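Local coordinates for importin subunit beta-1 (Saccharomyces cerevisiae, PDB 5OWU), which carries proteins into the nucleus by pairing with importin alpha, the adaptor that recognises the classical nuclear localization signal of the cargo, at residues A154-L159 / K195-A200; G160-S165 / Q171-S176; Q450-V455 / I478-Q483; L698-L703 / L744-K749; V729-T734 / I748-A753. One frame throughout, in Å; residues are numbered along the deposited sequence.

Overall arrangement
Interactions 1, 2, 3 and 5 are buried and almost wholly apolar. Interaction 4 lies at the surface, and there a tyrosine hydroxyl, a proline and lysine methylenes meet. Interactions 1 and 2 both use helix 149-165, with centres 16 Å apart. The first joins HEAT 4 to HEAT 5, the second packs a loop residue on the end of the helix. Interactions 4 and 5 share helix 741-764 and touch, their centres 7 Å apart: one links HEAT 16 to HEAT 17, the other lies within HEAT 17. Interaction 3, inside HEAT 11, stands alone, its centre 55 Å from that of interaction 1, across the centre of the chain.

Interaction 1. Residues A154-L159 / K195-A200; sequences ASLLAL and KAVRLA
The flat group met here is the peptide carbonyl of Val197, since no ring takes part. Leu156 brings its CD1 methyl to 3.5 Å from Val197 O. The approach is bent: the angle at the oxygen, from Val197 C to Leu156 CD1, is about 127°. The methyl therefore lies beside the oxygen and not over the carbonyl carbon.

The same methyl also meets the valine side chain. Leu156 CD1 is 3.6 Å from Val197 CG1, and the two side chains cross at about a right angle. Val197 CG1 stands opposite its own backbone N (chi1 175°), which turns this branch to the leucine. Further back, Leu156 CB packs on Ala200 CB at 3.9 Å. Leu156 CD1 comes to 4.2 Å from Ala200 CB, so the leucine lies along both residues, which are one turn apart on their helix.

Leu156 belongs to HEAT 4 and the other two residues to HEAT 5. The contact is thus a seam between consecutive repeats of the HEAT solenoid, formed by helices 149-165 and 195-208. The small alanine allows a close approach: Leu156 CA and Ala200 CA are only 5.9 Å apart.

Other residues of helix 149-165 extend the seam, with Glu149 and Lys152 against Val197 and Arg153 against Ala200. Leu156 also touches Thr143, in the loop that precedes its helix.

Interaction 2. Residues G160-S165 / Q171-S176; sequences GYMCES and QALVSS
Leu173 lays its CD1 methyl over the last turns of helix 149-165, between the backbone of Met162 and the side chain of Cys163. Three atoms receive this methyl at similar range. Leu173 CD1 lies 3.6 Å from Met162 O. It is 3.7 Å from Cys163 CA. It is 3.8 Å from Cys163 SG.

The other branch of the leucine makes a looser contact: Leu173 CD2 is 4.4 Å from Met162 CG. The fork therefore meets two neighbouring residues of the helix, with CD1 doing most of the touching. Leu173 CB points at the helix. Its CG sits beside the backbone N and opposite the carbonyl carbon (chi1 -66°), and the extended second torsion of 175° carries CD1 on to the helix surface. Backbones stay apart, with Cys163 CA and Leu173 CA 7.4 Å from each other. One side chain spans that distance.

The backbone turns just after the leucine: Ser176 N bonds Leu173 O at 3.0 Å.

Neighbours close in around the three residues. Leu173 also touches Leu127 and Phe211, Met162 reaches Leu135 and Met136 of helix 133-142, and Cys163 borders Asp207 and Ser208 of helix 195-208. The loop lies between the ranges of HEAT 4 and HEAT 5. It packs a leucine against HEAT 4, and against Leu127 of HEAT 3, an arrangement consistent with the stacked repeats of an alpha solenoid.

Interaction 3. Residues Q450-V455 / I478-Q483; sequences QHLPGV and INLVEQ
Apolar packing carries this contact, and Leu480 is at its centre. The leucine points at helix 452-463 and meets two residues there, one with each methyl. Leu480 CD1 lies 3.8 Å from Val455 CG1. Leu480 CD2 lies 4.3 Å from Leu452 CD1, a looser touch. Val455 and Leu480 approach at a slant, neither alongside nor square to each other. Val455 turns its CG1 branch, and not CG2, to the leucine. The first bond of the Leu452 side chain does not point at the partner helix, but its CD1 end comes nearer. The backbones remain well separated: Val455 CA and Leu480 CA are 9.6 Å apart, and branched side chains fill the distance.

Both helices belong to HEAT 11, a repeat built as a helical hairpin. The start of helix 452-463 here faces the later part of helix 467-484, as the hairpin requires. Helix 425-442 of the preceding repeat, HEAT 10, packs beside the pair, with Ile435 against Val455 and Ala439 against Leu480. Phe495 lies against Leu452.

Polar interactions lie beside the apolar contact. His451 holds the N-cap position of helix 452-463, and its carbonyl takes the first-turn bond, Val455 N to His451 O at 2.8 Å. On the other helix, Asn479 ND2 bonds Gly436 O and so ties this helix to helix 425-442.

Interaction 4. Residues L698-L703 / L744-K749; sequences LKPAVL and LDYQIK
The segments 698-703 and 744-749 run nearly parallel, at 17° with axes 10.2 Å apart, and their closest CA atoms are those of Pro700 and Lys749, 6.4 Å apart. Tyr746 spans the gap. A chi1 of 176° swings its ring away from its own N and across to the other helix. There the phenol oxygen is covered by carbon: Tyr746 OH is 3.6 Å from Lys699 CB and 3.9 Å from Pro700 CD. Both side chains cross the tyrosine at about a right angle. Pro700 CD also meets the ring obliquely, 4.2 Å from Tyr746 CE1. One turn further along helix 741-764, Pro700 CB rests 3.9 Å from Lys749 O.

The contact joins HEAT 16 to HEAT 17 at the surface. Lys699 and Pro700 also touch Val750 and Ala753 further along helix 741-764.

The polar end of Tyr746 goes to Arg696, just ahead of helix 698-713. The hydroxyl bonds Arg696 O, and the ring forms a cation-pi contact with the same residue. Pro700, four residues on, has no N-H for this carbonyl, so the hydroxyl of Tyr746 may stand in for a helical donor.

Interaction 5. Residues V729-T734 / I748-A753; sequences VAAQNT and IKVLEA
This is a buried apolar contact inside HEAT 17, where the last turn of helix 718-732 packs against the middle of helix 741-764. Two neighbouring pairs make it. Ala731 CB meets Val750 CG1 at 3.7 Å, and Leu751 reaches the backbone of Gln732.

With chi1 at 178°, the CG1 branch of Val750 extends away from its N, onto the alanine. The same methyl lies 3.9 Å from Ala731 O. Leu751 uses CD2, which is 3.7 Å from Gln732 CA and 3.9 Å from Gln732 O. Its contact with Gln732 CB is longer, 4.1 Å. Packing is close because Ala731 is small and Gln732 presents its main chain: Gln732 CA and Leu751 CA are 5.9 Å apart.

The side chain of Gln732 leads away from Leu751. Its CG lies between the backbone N and the carbonyl carbon (chi1 77°), and the amide runs to other partners. OE1 bonds Tyr758 OH and NE2 bonds Thr778 O, so both ends of this buried amide are satisfied.

Past the helix end, Thr734 OG1 donates to Ala730 O at 2.7 Å. The donor is tilted 28° from the carbonyl plane. This bond links the residue past the helix end to the last turn. On the far side of the other helix, Lys749 NZ forms a salt bridge with Glu752 OE1, on the syn side of the carboxylate.

Leu703 of HEAT 16 touches Ala731, and Phe782 of HEAT 18 touches Leu751. The arrangement is that of a HEAT repeat, two helices packed into a hairpin and layered between the repeats before and after it.

Interaction 1. Residues A154-L159 / K195-A200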
# COMPACT_ATOMS: atom_id res chain seq x y z
N ALA A 154 19.92 10.70 -24.57
CA ALA A 154 20.62 9.67 -23.80
C ALA A 154 21.19 10.25 -22.51
O ALA A 154 21.13 9.61 -21.45
CB ALA A 154 21.72 9.05 -24.65
N SER A 155 21.72 11.47 -22.58
CA SER A 155 22.27 12.08 -21.37
C SER A 155 21.17 12.39 -20.37
O SER A 155 21.36 12.19 -19.16
CB SER A 155 23.07 13.33 -21.74
OG SER A 155 24.11 12.99 -22.64
N LEU A 156 20.01 12.86 -20.85
CA LEU A 156 18.89 13.10 -19.95
C LEU A 156 18.39 11.81 -19.31
O LEU A 156 18.05 11.79 -18.12
CB LEU A 156 17.75 13.81 -20.70
CG LEU A 156 18.09 15.24 -21.15
CD1 LEU A 156 17.09 15.76 -22.16
CD2 LEU A 156 18.14 16.16 -19.95
N LEU A 157 18.34 10.72 -20.08
CA LEU A 157 18.04 9.42 -19.49
C LEU A 157 19.02 9.09 -18.37
O LEU A 157 18.62 8.67 -17.28
CB LEU A 157 18.10 8.32 -20.55
CG LEU A 157 17.02 8.33 -21.63
CD1 LEU A 157 17.19 7.10 -22.50
CD2 LEU A 157 15.62 8.38 -21.03
N ALA A 158 20.32 9.26 -18.63
CA ALA A 158 21.32 8.96 -17.61
C ALA A 158 21.09 9.78 -16.35
O ALA A 158 21.19 9.26 -15.24
CB ALA A 158 22.72 9.19 -18.17
N LEU A 159 20.77 11.07 -16.50
CA LEU A 159 20.52 11.90 -15.32
C LEU A 159 19.29 11.40 -14.56
O LEU A 159 19.30 11.32 -13.32
CB LEU A 159 20.36 13.36 -15.74
CG LEU A 159 21.67 13.97 -16.28
CD1 LEU A 159 21.38 15.17 -17.14
CD2 LEU A 159 22.59 14.35 -15.12
N LYS A 195 10.55 16.83 -29.18
CA LYS A 195 9.58 16.41 -28.18
C LYS A 195 10.16 15.30 -27.30
O LYS A 195 9.92 15.28 -26.09
CB LYS A 195 8.29 15.94 -28.85
CG LYS A 195 7.60 17.03 -29.65
CD LYS A 195 6.26 16.56 -30.21
CE LYS A 195 5.52 17.70 -30.90
NZ LYS A 195 4.08 17.37 -31.16
N ALA A 196 10.90 14.37 -27.90
CA ALA A 196 11.54 13.32 -27.11
C ALA A 196 12.48 13.93 -26.07
O ALA A 196 12.53 13.46 -24.92
CB ALA A 196 12.30 12.36 -28.02
N VAL A 197 13.21 14.98 -26.44
CA VAL A 197 14.17 15.58 -25.52
C VAL A 197 13.44 16.31 -24.40
O VAL A 197 13.83 16.19 -23.23
CB VAL A 197 15.13 16.52 -26.28
CG1 VAL A 197 16.05 17.25 -25.30
CG2 VAL A 197 15.97 15.73 -27.27
N ARG A 198 12.40 17.08 -24.72
CA ARG A 198 11.64 17.76 -23.67
C ARG A 198 11.01 16.75 -22.72
O ARG A 198 10.99 16.97 -21.50
CB ARG A 198 10.56 18.65 -24.28
CG ARG A 198 11.07 19.88 -24.99
CD ARG A 198 9.95 20.91 -25.16
NE ARG A 198 9.86 21.81 -24.02
CZ ARG A 198 8.95 22.76 -23.87
NH1 ARG A 198 8.01 22.94 -24.79
NH2 ARG A 198 8.96 23.52 -22.79
N LEU A 199 10.48 15.65 -23.26
CA LEU A 199 9.89 14.61 -22.42
C LEU A 199 10.92 14.02 -21.48
O LEU A 199 10.69 13.90 -20.27
CB LEU A 199 9.29 13.50 -23.28
CG LEU A 199 7.85 13.65 -23.76
CD1 LEU A 199 7.52 12.49 -24.67
CD2 LEU A 199 6.89 13.72 -22.58
N ALA A 200 12.06 13.60 -22.04
CA ALA A 200 13.13 13.04 -21.22
C ALA A 200 13.59 14.03 -20.16
O ALA A 200 13.89 13.65 -19.03
CB ALA A 200 14.30 12.63 -22.12

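Interaction 2. Residues G160-S165 / Q171-S176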
# COMPACT_ATOMS: atom_id res chain seq x y z
N GLY A 160 18.23 11.04 -15.29
CA GLY A 160 17.07 10.45 -14.64
C GLY A 160 17.43 9.21 -13.84
O GLY A 160 17.08 9.10 -12.67
N TYR A 161 18.14 8.27 -14.47
CA TYR A 161 18.52 7.03 -13.80
C TYR A 161 19.39 7.31 -12.59
O TYR A 161 19.27 6.65 -11.56
CB TYR A 161 19.26 6.12 -14.77
CG TYR A 161 18.39 5.42 -15.79
CD1 TYR A 161 17.31 4.64 -15.39
CD2 TYR A 161 18.68 5.50 -17.14
CE1 TYR A 161 16.53 3.98 -16.32
CE2 TYR A 161 17.90 4.85 -18.08
CZ TYR A 161 16.83 4.09 -17.66
OH TYR A 161 16.05 3.46 -18.60
N MET A 162 20.29 8.27 -12.71
CA MET A 162 21.10 8.71 -11.59
C MET A 162 20.24 9.06 -10.38
O MET A 162 20.50 8.62 -9.25
CB MET A 162 21.90 9.93 -12.03
CG MET A 162 23.27 10.05 -11.50
SD MET A 162 23.99 11.49 -12.33
CE MET A 162 24.18 10.91 -14.00
N CYS A 163 19.23 9.90 -10.60
CA CYS A 163 18.41 10.35 -9.48
C CYS A 163 17.51 9.24 -8.97
O CYS A 163 17.37 9.04 -7.76
CB CYS A 163 17.61 11.57 -9.91
SG CYS A 163 18.70 12.95 -10.31
N GLU A 164 16.91 8.47 -9.88
CA GLU A 164 16.03 7.38 -9.48
C GLU A 164 16.79 6.28 -8.72
O GLU A 164 16.26 5.71 -7.76
CB GLU A 164 15.35 6.81 -10.72
CG GLU A 164 14.43 5.63 -10.46
CD GLU A 164 13.83 5.08 -11.74
OE1 GLU A 164 14.51 5.16 -12.79
OE2 GLU A 164 12.69 4.59 -11.70
N SER A 165 18.02 5.99 -9.13
CA SER A 165 18.78 4.88 -8.54
C SER A 165 19.32 5.22 -7.16
O SER A 165 19.52 4.32 -6.34
CB SER A 165 19.94 4.49 -9.45
OG SER A 165 19.52 3.65 -10.52
N GLN A 171 21.25 12.10 0.74
CA GLN A 171 21.85 13.32 0.23
C GLN A 171 22.98 13.01 -0.75
O GLN A 171 23.96 13.75 -0.83
CB GLN A 171 22.36 14.18 1.38
CG GLN A 171 21.32 14.49 2.45
CD GLN A 171 20.24 15.44 1.96
OE1 GLN A 171 19.40 15.07 1.14
NE2 GLN A 171 20.26 16.67 2.47
N ALA A 172 22.85 11.91 -1.50
CA ALA A 172 23.96 11.44 -2.32
C ALA A 172 24.25 12.37 -3.49
O ALA A 172 25.41 12.53 -3.88
CB ALA A 172 23.66 10.03 -2.82
N LEU A 173 23.22 12.99 -4.06
CA LEU A 173 23.39 13.85 -5.23
C LEU A 173 23.25 15.33 -4.90
O LEU A 173 23.24 16.15 -5.82
CB LEU A 173 22.38 13.46 -6.31
CG LEU A 173 22.57 12.08 -6.92
CD1 LEU A 173 21.44 11.79 -7.88
CD2 LEU A 173 23.92 11.97 -7.63
N VAL A 174 23.13 15.69 -3.62
CA VAL A 174 22.94 17.10 -3.28
C VAL A 174 24.06 17.94 -3.87
O VAL A 174 23.81 18.97 -4.53
CB VAL A 174 22.84 17.27 -1.75
CG1 VAL A 174 24.14 16.89 -1.05
CG2 VAL A 174 22.44 18.69 -1.40
N SER A 175 25.30 17.49 -3.72
CA SER A 175 26.44 18.30 -4.13
C SER A 175 26.50 18.52 -5.63
O SER A 175 27.19 19.45 -6.08
CB SER A 175 27.74 17.65 -3.63
OG SER A 175 27.86 16.33 -4.10
N SER A 176 25.78 17.72 -6.43
CA SER A 176 25.75 17.87 -7.88
C SER A 176 24.49 18.57 -8.38
O SER A 176 24.36 18.79 -9.59
CB SER A 176 25.86 16.50 -8.55
OG SER A 176 27.03 15.80 -8.13

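Interaction 3. Residues Q450-V455 / I478-Q483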
# COMPACT_ATOMS: atom_id res chain seq x y z
N GLN A 450 -39.38 6.28 8.48
CA GLN A 450 -39.75 6.96 7.24
C GLN A 450 -39.04 6.37 6.03
O GLN A 450 -39.68 6.15 4.99
CB GLN A 450 -39.46 8.46 7.37
CG GLN A 450 -39.71 9.24 6.10
CD GLN A 450 -39.85 10.73 6.35
OE1 GLN A 450 -39.54 11.22 7.44
NE2 GLN A 450 -40.33 11.46 5.35
N HIS A 451 -37.73 6.13 6.12
CA HIS A 451 -36.96 5.79 4.93
C HIS A 451 -36.18 4.49 5.00
O HIS A 451 -35.87 3.93 3.95
CB HIS A 451 -35.97 6.93 4.62
CG HIS A 451 -36.64 8.16 4.10
ND1 HIS A 451 -36.35 9.42 4.58
CD2 HIS A 451 -37.59 8.33 3.15
CE1 HIS A 451 -37.09 10.31 3.94
NE2 HIS A 451 -37.85 9.68 3.07
N LEU A 452 -35.85 3.98 6.19
CA LEU A 452 -35.09 2.74 6.24
C LEU A 452 -35.82 1.59 5.55
O LEU A 452 -35.16 0.83 4.82
CB LEU A 452 -34.75 2.40 7.69
CG LEU A 452 -33.81 1.20 7.90
CD1 LEU A 452 -32.48 1.41 7.19
CD2 LEU A 452 -33.58 0.93 9.38
N PRO A 453 -37.14 1.41 5.69
CA PRO A 453 -37.79 0.34 4.93
C PRO A 453 -37.64 0.50 3.43
O PRO A 453 -37.44 -0.49 2.72
CB PRO A 453 -39.26 0.42 5.39
CG PRO A 453 -39.22 1.14 6.70
CD PRO A 453 -38.08 2.10 6.59
N GLY A 454 -37.73 1.74 2.93
CA GLY A 454 -37.54 1.97 1.51
C GLY A 454 -36.10 1.75 1.06
O GLY A 454 -35.86 1.29 -0.06
N VAL A 455 -35.14 2.09 1.92
CA VAL A 455 -33.74 1.81 1.61
C VAL A 455 -33.52 0.30 1.50
O VAL A 455 -32.95 -0.20 0.52
CB VAL A 455 -32.82 2.45 2.67
CG1 VAL A 455 -31.39 1.93 2.57
CG2 VAL A 455 -32.83 3.96 2.54
N ILE A 478 -23.66 -4.10 3.65
CA ILE A 478 -22.57 -4.16 4.61
C ILE A 478 -22.48 -2.84 5.38
O ILE A 478 -22.45 -2.81 6.61
CB ILE A 478 -21.25 -4.50 3.91
CG1 ILE A 478 -21.27 -5.97 3.48
CG2 ILE A 478 -20.04 -4.25 4.82
CD1 ILE A 478 -20.15 -6.35 2.51
N ASN A 479 -22.47 -1.71 4.65
CA ASN A 479 -22.38 -0.41 5.32
C ASN A 479 -23.54 -0.19 6.29
O ASN A 479 -23.33 0.28 7.42
CB ASN A 479 -22.36 0.71 4.28
CG ASN A 479 -21.10 0.72 3.47
OD1 ASN A 479 -20.16 0.00 3.78
ND2 ASN A 479 -21.07 1.55 2.43
N LEU A 480 -24.76 -0.51 5.87
CA LEU A 480 -25.92 -0.33 6.74
C LEU A 480 -25.75 -1.10 8.03
O LEU A 480 -25.96 -0.55 9.13
CB LEU A 480 -27.19 -0.77 6.03
CG LEU A 480 -27.85 0.21 5.08
CD1 LEU A 480 -28.97 -0.49 4.33
CD2 LEU A 480 -28.37 1.43 5.83
N VAL A 481 -25.39 -2.38 7.93
CA VAL A 481 -25.27 -3.21 9.13
C VAL A 481 -24.15 -2.70 10.02
O VAL A 481 -24.31 -2.57 11.24
CB VAL A 481 -25.06 -4.68 8.73
CG1 VAL A 481 -24.74 -5.55 9.95
CG2 VAL A 481 -26.29 -5.20 8.01
N GLU A 482 -23.00 -2.38 9.42
CA GLU A 482 -21.85 -1.92 10.20
C GLU A 482 -22.18 -0.64 10.96
O GLU A 482 -21.81 -0.49 12.13
CB GLU A 482 -20.64 -1.71 9.29
CG GLU A 482 -19.90 -2.98 8.91
CD GLU A 482 -18.74 -2.72 7.96
OE1 GLU A 482 -18.64 -1.59 7.44
OE2 GLU A 482 -17.95 -3.65 7.74
N GLN A 483 -22.87 0.29 10.32
CA GLN A 483 -23.10 1.59 10.94
C GLN A 483 -24.31 1.60 11.86
O GLN A 483 -24.37 2.44 12.76
CB GLN A 483 -23.26 2.66 9.86
CG GLN A 483 -22.01 2.85 9.02
CD GLN A 483 -20.85 3.37 9.84
OE1 GLN A 483 -19.77 2.80 9.85
NE2 GLN A 483 -21.09 4.47 10.54

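Interaction 4. Residues L698-L703 / L744-K749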
# COMPACT_ATOMS: atom_id res chain seq x y z
N LEU A 698 5.98 -15.46 6.34
CA LEU A 698 6.07 -16.55 7.31
C LEU A 698 6.75 -16.10 8.59
O LEU A 698 6.32 -16.47 9.69
CB LEU A 698 6.80 -17.74 6.69
CG LEU A 698 6.76 -19.02 7.53
CD1 LEU A 698 5.37 -19.65 7.48
CD2 LEU A 698 7.81 -20.02 7.07
N LYS A 699 7.79 -15.27 8.47
CA LYS A 699 8.55 -14.88 9.66
C LYS A 699 7.66 -14.26 10.74
O LYS A 699 7.69 -14.75 11.88
CB LYS A 699 9.68 -13.94 9.25
CG LYS A 699 10.40 -13.26 10.40
CD LYS A 699 11.84 -12.91 10.02
CE LYS A 699 12.32 -11.67 10.75
NZ LYS A 699 13.82 -11.55 10.79
N PRO A 700 6.87 -13.22 10.47
CA PRO A 700 6.02 -12.67 11.54
C PRO A 700 5.05 -13.69 12.12
O PRO A 700 4.92 -13.80 13.35
CB PRO A 700 5.30 -11.50 10.86
CG PRO A 700 5.49 -11.70 9.39
CD PRO A 700 6.79 -12.42 9.23
N ALA A 701 4.39 -14.47 11.26
CA ALA A 701 3.43 -15.47 11.74
C ALA A 701 4.07 -16.38 12.78
O ALA A 701 3.56 -16.53 13.90
CB ALA A 701 2.90 -16.29 10.56
N VAL A 702 5.22 -16.97 12.45
CA VAL A 702 5.88 -17.86 13.39
C VAL A 702 6.21 -17.12 14.68
O VAL A 702 5.95 -17.61 15.78
CB VAL A 702 7.13 -18.49 12.75
CG1 VAL A 702 7.90 -19.33 13.75
CG2 VAL A 702 6.70 -19.35 11.57
N LEU A 703 6.75 -15.90 14.57
CA LEU A 703 7.04 -15.16 15.79
C LEU A 703 5.79 -15.06 16.65
O LEU A 703 5.80 -15.40 17.84
CB LEU A 703 7.61 -13.78 15.46
CG LEU A 703 9.00 -13.74 14.81
CD1 LEU A 703 9.38 -12.32 14.45
CD2 LEU A 703 10.07 -14.36 15.70
N LEU A 744 9.19 -0.78 4.83
CA LEU A 744 8.84 -0.25 6.15
C LEU A 744 7.59 -0.93 6.69
O LEU A 744 7.52 -1.25 7.89
CB LEU A 744 8.67 1.27 6.08
CG LEU A 744 7.47 1.89 5.36
CD1 LEU A 744 6.24 1.99 6.26
CD2 LEU A 744 7.84 3.27 4.83
N ASP A 745 6.60 -1.19 5.83
CA ASP A 745 5.39 -1.86 6.29
C ASP A 745 5.69 -3.29 6.73
O ASP A 745 5.20 -3.75 7.77
CB ASP A 745 4.33 -1.85 5.20
CG ASP A 745 3.73 -0.48 4.98
OD1 ASP A 745 3.78 0.35 5.91
OD2 ASP A 745 3.19 -0.24 3.87
N TYR A 746 6.50 -4.02 5.94
CA TYR A 746 6.89 -5.36 6.36
C TYR A 746 7.59 -5.33 7.71
O TYR A 746 7.29 -6.14 8.59
CB TYR A 746 7.79 -6.00 5.31
CG TYR A 746 8.30 -7.36 5.76
CD1 TYR A 746 7.44 -8.45 5.83
CD2 TYR A 746 9.62 -7.53 6.14
CE1 TYR A 746 7.89 -9.68 6.25
CE2 TYR A 746 10.08 -8.77 6.57
CZ TYR A 746 9.21 -9.84 6.62
OH TYR A 746 9.66 -11.07 7.04
N GLN A 747 8.51 -4.38 7.90
CA GLN A 747 9.19 -4.27 9.18
C GLN A 747 8.20 -4.04 10.31
O GLN A 747 8.35 -4.58 11.40
CB GLN A 747 10.23 -3.15 9.14
CG GLN A 747 11.12 -3.11 10.37
CD GLN A 747 11.34 -1.70 10.89
OE1 GLN A 747 10.46 -0.84 10.79
NE2 GLN A 747 12.52 -1.44 11.45
N ILE A 748 7.16 -3.23 10.05
CA ILE A 748 6.13 -3.03 11.06
C ILE A 748 5.43 -4.35 11.38
O ILE A 748 5.12 -4.63 12.54
CB ILE A 748 5.12 -1.96 10.59
CG1 ILE A 748 5.78 -0.58 10.52
CG2 ILE A 748 3.90 -1.92 11.52
CD1 ILE A 748 6.17 0.01 11.86
N LYS A 749 5.18 -5.17 10.36
CA LYS A 749 4.57 -6.47 10.63
C LYS A 749 5.46 -7.32 11.52
O LYS A 749 4.99 -7.94 12.49
CB LYS A 749 4.26 -7.19 9.32
CG LYS A 749 3.05 -6.62 8.58
CD LYS A 749 1.75 -7.10 9.20
CE LYS A 749 0.58 -6.17 8.86
NZ LYS A 749 0.65 -4.89 9.62

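Interaction 5. Residues V729-T734 / I748-A753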
# COMPACT_ATOMS: atom_id res chain seq x y z
N VAL A 729 15.11 -10.98 19.25
CA VAL A 729 16.11 -9.91 19.18
C VAL A 729 16.51 -9.68 17.74
O VAL A 729 16.44 -8.55 17.22
CB VAL A 729 17.33 -10.24 20.07
CG1 VAL A 729 18.53 -9.35 19.73
CG2 VAL A 729 16.96 -10.05 21.51
N ALA A 730 16.89 -10.75 17.04
CA ALA A 730 17.34 -10.59 15.67
C ALA A 730 16.27 -9.87 14.86
O ALA A 730 16.58 -8.99 14.04
CB ALA A 730 17.68 -11.95 15.05
N ALA A 731 15.00 -10.20 15.12
CA ALA A 731 13.92 -9.61 14.34
C ALA A 731 13.73 -8.14 14.68
O ALA A 731 13.48 -7.32 13.79
CB ALA A 731 12.62 -10.38 14.57
N GLN A 732 13.84 -7.77 15.96
CA GLN A 732 13.53 -6.39 16.32
C GLN A 732 14.64 -5.43 15.90
O GLN A 732 14.38 -4.24 15.75
CB GLN A 732 13.25 -6.27 17.82
CG GLN A 732 14.47 -6.28 18.72
CD GLN A 732 14.08 -6.40 20.18
OE1 GLN A 732 13.13 -7.09 20.52
NE2 GLN A 732 14.81 -5.70 21.05
N ASN A 733 15.86 -5.94 15.70
CA ASN A 733 16.99 -5.13 15.28
C ASN A 733 17.22 -5.18 13.78
O ASN A 733 18.23 -4.66 13.30
CB ASN A 733 18.26 -5.59 16.01
CG ASN A 733 18.27 -5.19 17.46
OD1 ASN A 733 17.68 -4.17 17.84
ND2 ASN A 733 18.93 -5.97 18.29
N THR A 734 16.31 -5.79 13.03
CA THR A 734 16.40 -5.80 11.58
C THR A 734 15.84 -4.49 11.04
O THR A 734 14.66 -4.19 11.21
CB THR A 734 15.65 -6.99 10.99
OG1 THR A 734 16.25 -8.21 11.44
CG2 THR A 734 15.67 -6.95 9.46
N ILE A 748 7.16 -3.23 10.05
CA ILE A 748 6.13 -3.03 11.06
C ILE A 748 5.43 -4.35 11.38
O ILE A 748 5.12 -4.63 12.54
CB ILE A 748 5.12 -1.96 10.59
CG1 ILE A 748 5.78 -0.58 10.52
CG2 ILE A 748 3.90 -1.92 11.52
CD1 ILE A 748 6.17 0.01 11.86
N LYS A 749 5.18 -5.17 10.36
CA LYS A 749 4.57 -6.47 10.63
C LYS A 749 5.46 -7.32 11.52
O LYS A 749 4.99 -7.94 12.49
CB LYS A 749 4.26 -7.19 9.32
CG LYS A 749 3.05 -6.62 8.58
CD LYS A 749 1.75 -7.10 9.20
CE LYS A 749 0.58 -6.17 8.86
NZ LYS A 749 0.65 -4.89 9.62
N VAL A 750 6.77 -7.34 11.23
CA VAL A 750 7.71 -8.11 12.04
C VAL A 750 7.70 -7.62 13.48
O VAL A 750 7.64 -8.42 14.42
CB VAL A 750 9.12 -8.03 11.42
CG1 VAL A 750 10.15 -8.79 12.28
CG2 VAL A 750 9.11 -8.61 10.01
N LEU A 751 7.74 -6.30 13.68
CA LEU A 751 7.76 -5.77 15.04
C LEU A 751 6.46 -6.08 15.77
O LEU A 751 6.47 -6.38 16.97
CB LEU A 751 8.03 -4.26 15.02
CG LEU A 751 9.42 -3.86 14.52
CD1 LEU A 751 9.53 -2.35 14.35
CD2 LEU A 751 10.51 -4.36 15.47
N GLU A 752 5.32 -6.02 15.07
CA GLU A 752 4.05 -6.39 15.69
C GLU A 752 4.08 -7.85 16.14
O GLU A 752 3.56 -8.18 17.22
CB GLU A 752 2.90 -6.14 14.71
CG GLU A 752 2.60 -4.67 14.49
CD GLU A 752 1.56 -4.42 13.41
OE1 GLU A 752 1.34 -5.31 12.56
OE2 GLU A 752 0.96 -3.32 13.42
N ALA A 753 4.67 -8.73 15.33
CA ALA A 753 4.79 -10.13 15.72
C ALA A 753 5.71 -10.30 16.92
O ALA A 753 5.45 -11.15 17.79
CB ALA A 753 5.30 -10.97 14.55